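Local coordinates for bumblebee peptidoglycan recognition protein SA (Bombus, PDB 5XZ4), which probably recognises bacterial peptidoglycan in insect innate immunity, preferring Dap-type to Lys-type peptidoglycan, at residues A[32-37]-A[135-140]; A[126-131]-A[164-169]. All coordinates share one frame; numbering follows the deposited sequence.

Contact 1 of 2, residues A[32-37]-A[135-140]; sequences PYVIIH and GILRED
Val34 sends CG2 anti to its own carbonyl carbon, and Leu137 carries CG in the same sense (chi1 -61°) with an extended second torsion, which together bring Val34 CG2 to 3.9 Å from Leu137 CD1. The other methyl of the leucine, CD2, lies slightly farther from the same valine carbon, so one valine methyl rests against the fork of the leucine while the two side chains cross at about a right angle. A beta-branched valine, common in strands, and a leucine branched one carbon farther out suit this buried place: Val34 stays close to its strand, and Leu137 reaches across. Val34 also packs on Ile141 and Val143 of the adjoining strand 141-145, and on Val103 and Ile105 of strand 102-107.

Nearer the surface, Arg138 sets its CD against Pro32, 3.8 Å from Pro32 CA and about as close to CB of the same proline ring. A bend at chi3 (63°) then turns the guanidinium so that NE donates to Asp140 OD1 at 3.0 Å, nearly straight at 165° and only slightly out of the guanidinium plane, on the syn lone pair of the carboxylate. A water bridges Pro32 O, at 2.8 Å, and Asp140 O, at 3.1 Å.

This is where the short strand 137-138 turns the corner into strand 141-145, the parallel neighbour of 31-38 in the central sheet. The chemistry implies a division of labour: methyl groups join the segments inside, whereas outside the ion pair holds the arginine's polar end within its own segment and its CD methylene packs on the proline.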
loop_
_atom_site.group_PDB
_atom_site.type_symbol
_atom_site.label_atom_id
_atom_site.label_comp_id
_atom_site.label_asym_id
_atom_site.label_seq_id
_atom_site.Cartn_x
_atom_site.Cartn_y
_atom_site.Cartn_z
ATOM N N PRO A 32 6.904 12.140 3.821
ATOM C CA PRO A 32 6.779 12.151 5.291
ATOM C C PRO A 32 5.902 11.076 5.939
ATOM O O PRO A 32 6.089 10.765 7.112
ATOM C CB PRO A 32 6.222 13.554 5.583
ATOM C CG PRO A 32 5.427 13.878 4.350
ATOM C CD PRO A 32 6.227 13.310 3.219
ATOM N N TYR A 33 4.970 10.491 5.170
ATOM C CA TYR A 33 3.997 9.509 5.710
ATOM C C TYR A 33 3.932 8.233 4.886
ATOM O O TYR A 33 4.081 8.265 3.663
ATOM C CB TYR A 33 2.574 10.092 5.779
ATOM C CG TYR A 33 2.413 11.221 6.765
ATOM C CD1 TYR A 33 2.115 10.958 8.111
ATOM C CD2 TYR A 33 2.534 12.551 6.348
ATOM C CE1 TYR A 33 1.996 12.014 9.038
ATOM C CE2 TYR A 33 2.386 13.611 7.247
ATOM C CZ TYR A 33 2.120 13.332 8.583
ATOM O OH TYR A 33 2.004 14.393 9.467
ATOM N N VAL A 34 3.664 7.130 5.580
ATOM C CA VAL A 34 3.198 5.891 4.944
ATOM C C VAL A 34 1.822 5.613 5.550
ATOM O O VAL A 34 1.687 5.594 6.787
ATOM C CB VAL A 34 4.169 4.727 5.207
ATOM C CG1 VAL A 34 3.594 3.391 4.739
ATOM C CG2 VAL A 34 5.501 4.962 4.520
ATOM N N ILE A 35 0.824 5.335 4.678
ATOM C CA ILE A 35 -0.515 4.996 5.163
ATOM C C ILE A 35 -0.741 3.505 4.914
ATOM O O ILE A 35 -0.580 3.015 3.775
ATOM C CB ILE A 35 -1.649 5.771 4.453
ATOM C CG1 ILE A 35 -1.341 7.243 4.238
ATOM C CG2 ILE A 35 -2.966 5.559 5.180
ATOM C CD1 ILE A 35 -1.174 8.066 5.492
ATOM N N ILE A 36 -1.113 2.776 5.954
ATOM C CA ILE A 36 -1.421 1.346 5.862
ATOM C C ILE A 36 -2.921 1.114 5.657
ATOM O O ILE A 36 -3.766 1.675 6.397
ATOM C CB ILE A 36 -0.912 0.561 7.103
ATOM C CG1 ILE A 36 0.596 0.816 7.352
ATOM C CG2 ILE A 36 -1.227 -0.936 6.977
ATOM C CD1 ILE A 36 1.527 0.374 6.224
ATOM N N HIS A 37 -3.228 0.351 4.606
ATOM C CA HIS A 37 -4.617 0.020 4.236
ATOM C C HIS A 37 -4.801 -1.485 4.150
ATOM O O HIS A 37 -3.814 -2.213 3.998
ATOM C CB HIS A 37 -4.946 0.579 2.838
ATOM C CG HIS A 37 -5.291 2.034 2.817
ATOM N ND1 HIS A 37 -6.584 2.482 2.982
ATOM C CD2 HIS A 37 -4.534 3.140 2.619
ATOM C CE1 HIS A 37 -6.606 3.802 2.891
ATOM N NE2 HIS A 37 -5.374 4.228 2.686
ATOM N N GLY A 135 16.464 6.706 0.713
ATOM C CA GLY A 135 16.212 8.139 0.835
ATOM C C GLY A 135 14.924 8.600 0.173
ATOM O O GLY A 135 14.689 9.794 0.039
ATOM N N ILE A 136 14.090 7.644 -0.245
ATOM C CA ILE A 136 12.769 7.934 -0.820
ATOM C C ILE A 136 11.786 8.365 0.281
ATOM O O ILE A 136 10.947 9.249 0.072
ATOM C CB ILE A 136 12.215 6.695 -1.569
ATOM C CG1 ILE A 136 13.166 6.254 -2.699
ATOM C CG2 ILE A 136 10.804 6.967 -2.099
ATOM C CD1 ILE A 136 12.942 4.835 -3.176
ATOM N N LEU A 137 11.874 7.708 1.438
ATOM C CA LEU A 137 11.074 8.064 2.623
ATOM C C LEU A 137 11.954 8.838 3.576
ATOM O O LEU A 137 13.139 8.552 3.664
ATOM C CB LEU A 137 10.549 6.795 3.322
ATOM C CG LEU A 137 9.627 5.901 2.480
ATOM C CD1 LEU A 137 9.231 4.676 3.296
ATOM C CD2 LEU A 137 8.367 6.648 2.033
ATOM N N ARG A 138 11.379 9.789 4.289
ATOM C CA ARG A 138 12.158 10.550 5.306
ATOM C C ARG A 138 12.667 9.590 6.387
ATOM O O ARG A 138 12.028 8.569 6.693
ATOM C CB ARG A 138 11.268 11.609 5.941
ATOM C CG ARG A 138 10.976 12.792 5.030
ATOM C CD ARG A 138 10.152 13.859 5.729
ATOM N NE ARG A 138 10.850 14.449 6.861
ATOM C CZ ARG A 138 11.428 15.653 6.880
ATOM N NH1 ARG A 138 12.024 16.059 7.992
ATOM N NH2 ARG A 138 11.413 16.456 5.818
ATOM N N GLU A 139 13.819 9.926 6.972
ATOM C CA GLU A 139 14.398 9.136 8.075
ATOM C C GLU A 139 13.430 9.029 9.269
ATOM O O GLU A 139 13.396 8.007 9.963
ATOM C CB GLU A 139 15.739 9.742 8.531
ATOM C CG GLU A 139 16.804 9.837 7.446
ATOM C CD GLU A 139 17.587 8.550 7.258
ATOM O OE1 GLU A 139 18.139 8.024 8.251
ATOM O OE2 GLU A 139 17.671 8.083 6.106
ATOM N N ASP A 140 12.644 10.087 9.473
ATOM C CA ASP A 140 11.648 10.160 10.529
ATOM C C ASP A 140 10.238 9.822 10.023
ATOM O O ASP A 140 9.247 10.358 10.530
ATOM C CB ASP A 140 11.683 11.553 11.209
ATOM C CG ASP A 140 11.413 12.711 10.239
ATOM O OD1 ASP A 140 11.183 12.481 9.035
ATOM O OD2 ASP A 140 11.437 13.877 10.704
HETATM O O HOH W 1 7.776 12.422 8.695
#

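Contact 2 of 2, residues A[126-131]-A[164-169]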
loop_
_atom_site.group_PDB
_atom_site.type_symbol
_atom_site.label_atom_id
_atom_site.label_comp_id
_atom_site.label_asym_id
_atom_site.label_seq_id
_atom_site.Cartn_x
_atom_site.Cartn_y
_atom_site.Cartn_z
ATOM N N ALA A 126 9.936 -4.358 5.425
ATOM C CA ALA A 126 11.178 -4.337 4.621
ATOM C C ALA A 126 11.078 -3.265 3.532
ATOM O O ALA A 126 12.055 -2.550 3.242
ATOM C CB ALA A 126 11.485 -5.711 4.029
ATOM N N LEU A 127 9.882 -3.104 2.949
ATOM C CA LEU A 127 9.652 -2.032 1.988
ATOM C C LEU A 127 9.845 -0.636 2.614
ATOM O O LEU A 127 10.478 0.246 2.021
ATOM C CB LEU A 127 8.224 -2.149 1.385
ATOM C CG LEU A 127 7.846 -1.148 0.274
ATOM C CD1 LEU A 127 8.699 -1.362 -0.974
ATOM C CD2 LEU A 127 6.338 -1.167 -0.037
ATOM N N ILE A 128 9.313 -0.436 3.831
ATOM C CA ILE A 128 9.476 0.830 4.540
ATOM C C ILE A 128 10.969 1.040 4.846
ATOM O O ILE A 128 11.499 2.126 4.605
ATOM C CB ILE A 128 8.591 0.873 5.807
ATOM C CG1 ILE A 128 7.105 0.920 5.408
ATOM C CG2 ILE A 128 8.938 2.081 6.666
ATOM C CD1 ILE A 128 6.183 0.531 6.525
ATOM N N HIS A 129 11.660 0.008 5.345
ATOM C CA HIS A 129 13.099 0.131 5.622
ATOM C C HIS A 129 13.910 0.443 4.380
ATOM O O HIS A 129 14.814 1.272 4.455
ATOM C CB HIS A 129 13.598 -1.109 6.333
ATOM C CG HIS A 129 13.263 -1.102 7.787
ATOM N ND1 HIS A 129 14.009 -1.781 8.727
ATOM C CD2 HIS A 129 12.291 -0.446 8.478
ATOM C CE1 HIS A 129 13.477 -1.598 9.923
ATOM N NE2 HIS A 129 12.463 -0.763 9.806
ATOM N N CYS A 130 13.584 -0.207 3.259
ATOM C CA CYS A 130 14.204 0.033 1.958
ATOM C C CYS A 130 14.040 1.483 1.562
ATOM O O CYS A 130 15.017 2.140 1.184
ATOM C CB CYS A 130 13.530 -0.863 0.905
ATOM S SG CYS A 130 13.916 -0.506 -0.830
ATOM N N GLY A 131 12.805 1.980 1.658
ATOM C CA GLY A 131 12.485 3.341 1.269
ATOM C C GLY A 131 13.293 4.353 2.065
ATOM O O GLY A 131 13.800 5.325 1.492
ATOM N N LYS A 164 1.308 -1.414 15.184
ATOM C CA LYS A 164 1.800 -0.748 16.403
ATOM C C LYS A 164 3.132 -1.337 16.923
ATOM O O LYS A 164 3.807 -0.704 17.750
ATOM C CB LYS A 164 0.723 -0.730 17.504
ATOM C CG LYS A 164 -0.545 -0.001 17.085
ATOM C CD LYS A 164 -1.588 0.026 18.185
ATOM C CE LYS A 164 -2.815 0.771 17.693
ATOM N NZ LYS A 164 -3.828 0.981 18.758
ATOM N N ASN A 165 3.511 -2.529 16.420
ATOM C CA ASN A 165 4.771 -3.178 16.782
ATOM C C ASN A 165 5.996 -2.563 16.062
ATOM O O ASN A 165 7.138 -2.900 16.369
ATOM C CB ASN A 165 4.694 -4.691 16.496
ATOM C CG ASN A 165 3.652 -5.410 17.346
ATOM O OD1 ASN A 165 3.482 -5.112 18.518
ATOM N ND2 ASN A 165 2.970 -6.371 16.753
ATOM N N TRP A 166 5.756 -1.686 15.090
ATOM C CA TRP A 166 6.809 -0.975 14.361
ATOM C C TRP A 166 7.116 0.343 15.061
ATOM O O TRP A 166 6.202 1.082 15.409
ATOM C CB TRP A 166 6.325 -0.672 12.939
ATOM C CG TRP A 166 6.076 -1.868 12.061
ATOM C CD1 TRP A 166 6.579 -3.137 12.219
ATOM C CD2 TRP A 166 5.316 -1.879 10.854
ATOM N NE1 TRP A 166 6.146 -3.949 11.175
ATOM C CE2 TRP A 166 5.391 -3.195 10.317
ATOM C CE3 TRP A 166 4.606 -0.895 10.153
ATOM C CZ2 TRP A 166 4.746 -3.545 9.137
ATOM C CZ3 TRP A 166 3.960 -1.242 8.999
ATOM C CH2 TRP A 166 4.046 -2.551 8.486
ATOM N N LEU A 167 8.403 0.665 15.254
ATOM C CA LEU A 167 8.782 1.929 15.896
ATOM C C LEU A 167 8.333 3.137 15.097
ATOM O O LEU A 167 8.124 4.209 15.655
ATOM C CB LEU A 167 10.308 2.033 16.124
ATOM C CG LEU A 167 10.957 1.110 17.154
ATOM C CD1 LEU A 167 12.452 1.411 17.262
ATOM C CD2 LEU A 167 10.282 1.244 18.511
ATOM N N GLU A 168 8.191 2.961 13.781
ATOM C CA GLU A 168 7.770 4.051 12.897
ATOM C C GLU A 168 6.299 4.416 13.061
ATOM O O GLU A 168 5.884 5.489 12.620
ATOM C CB GLU A 168 8.065 3.726 11.421
ATOM C CG GLU A 168 9.538 3.438 11.126
ATOM C CD GLU A 168 9.915 1.972 11.241
ATOM O OE1 GLU A 168 9.190 1.160 11.830
ATOM O OE2 GLU A 168 10.998 1.599 10.744
ATOM N N TRP A 169 5.510 3.513 13.646
ATOM C CA TRP A 169 4.069 3.804 13.864
ATOM C C TRP A 169 3.901 4.947 14.869
ATOM O O TRP A 169 4.581 4.960 15.892
ATOM C CB TRP A 169 3.313 2.554 14.336
ATOM C CG TRP A 169 1.853 2.871 14.589
ATOM C CD1 TRP A 169 0.877 3.074 13.640
ATOM C CD2 TRP A 169 1.248 3.142 15.863
ATOM N NE1 TRP A 169 -0.306 3.419 14.263
ATOM C CE2 TRP A 169 -0.110 3.462 15.620
ATOM C CE3 TRP A 169 1.712 3.101 17.188
ATOM C CZ2 TRP A 169 -1.016 3.762 16.652
ATOM C CZ3 TRP A 169 0.807 3.409 18.227
ATOM C CH2 TRP A 169 -0.544 3.720 17.949
#
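An apolar contact with a polar outer edge joins helix 118-134 to the loop that follows helix 157-163 near the C-terminus. Ile128 and Trp166 form its inner half: the CD1 methyl of Ile128 comes obliquely to the indole, 3.8 Å from Trp166 CZ3, and the two side chains cross at about a right angle. Isoleucine suits a helix position turned toward the indole, because its CG1 arm, anti to the carbonyl carbon and with an extended second torsion, carries a slim methyl out to the six-membered ring. Trp166 is large enough to span from the loop to the helix, where it also stacks on the ring of His125 and touches Leu121 and Ala124.

Both residues pack on Val143 of strand 141-145, an outermost strand of the mixed central sheet. The arrangement thus belongs to the alpha/beta fold of the amidase-like PGRP domain, with helix and C-terminal loop meeting over one edge strand. The loop itself folds back in a type I beta turn from Trp166 to Trp169, closed by Trp169 N to Trp166 O at 3.1 Å, which places Trp166 and Glu168 both toward the helix.

Toward solvent, His129 NE2 donates to Glu168 OE2 at 2.9 Å. The oxygen sits at the edge of the imidazole, near its plane, yet the N-H...O angle of 127° makes the bond weak, and the ring and carboxylate planes stand 57° apart. Glu168 gets there by a sharp bend at chi2 (91°). Its stronger partner is Lys132, one turn along the helix from Ile128, whose NZ forms a salt bridge with the same OE2; that positive charge probably helps keep the carboxylate ionised.

Both contacts are partly buried, each with an apolar pair inside and polar groups toward the surface. Contact 1 ties the inner strand 31-38 to the connection leading into edge strand 141-145; contact 2 sets helix 118-134 against the C-terminal loop over that same strand. Their centres are about 8 Å apart, and they meet directly: Leu137 N probably hydrogen-bonds to Gly131 O, and Ile36 CD1 packs 4.0 Å from Trp166 CZ3. The inner pairs differ, aliphatic on aliphatic in 32-37/135-140 but aliphatic on aromatic in 126-131/164-169. So do the polar sides: the ion pair of contact 1 stays within one segment, whereas Glu168 in contact 2 reaches across to the helix.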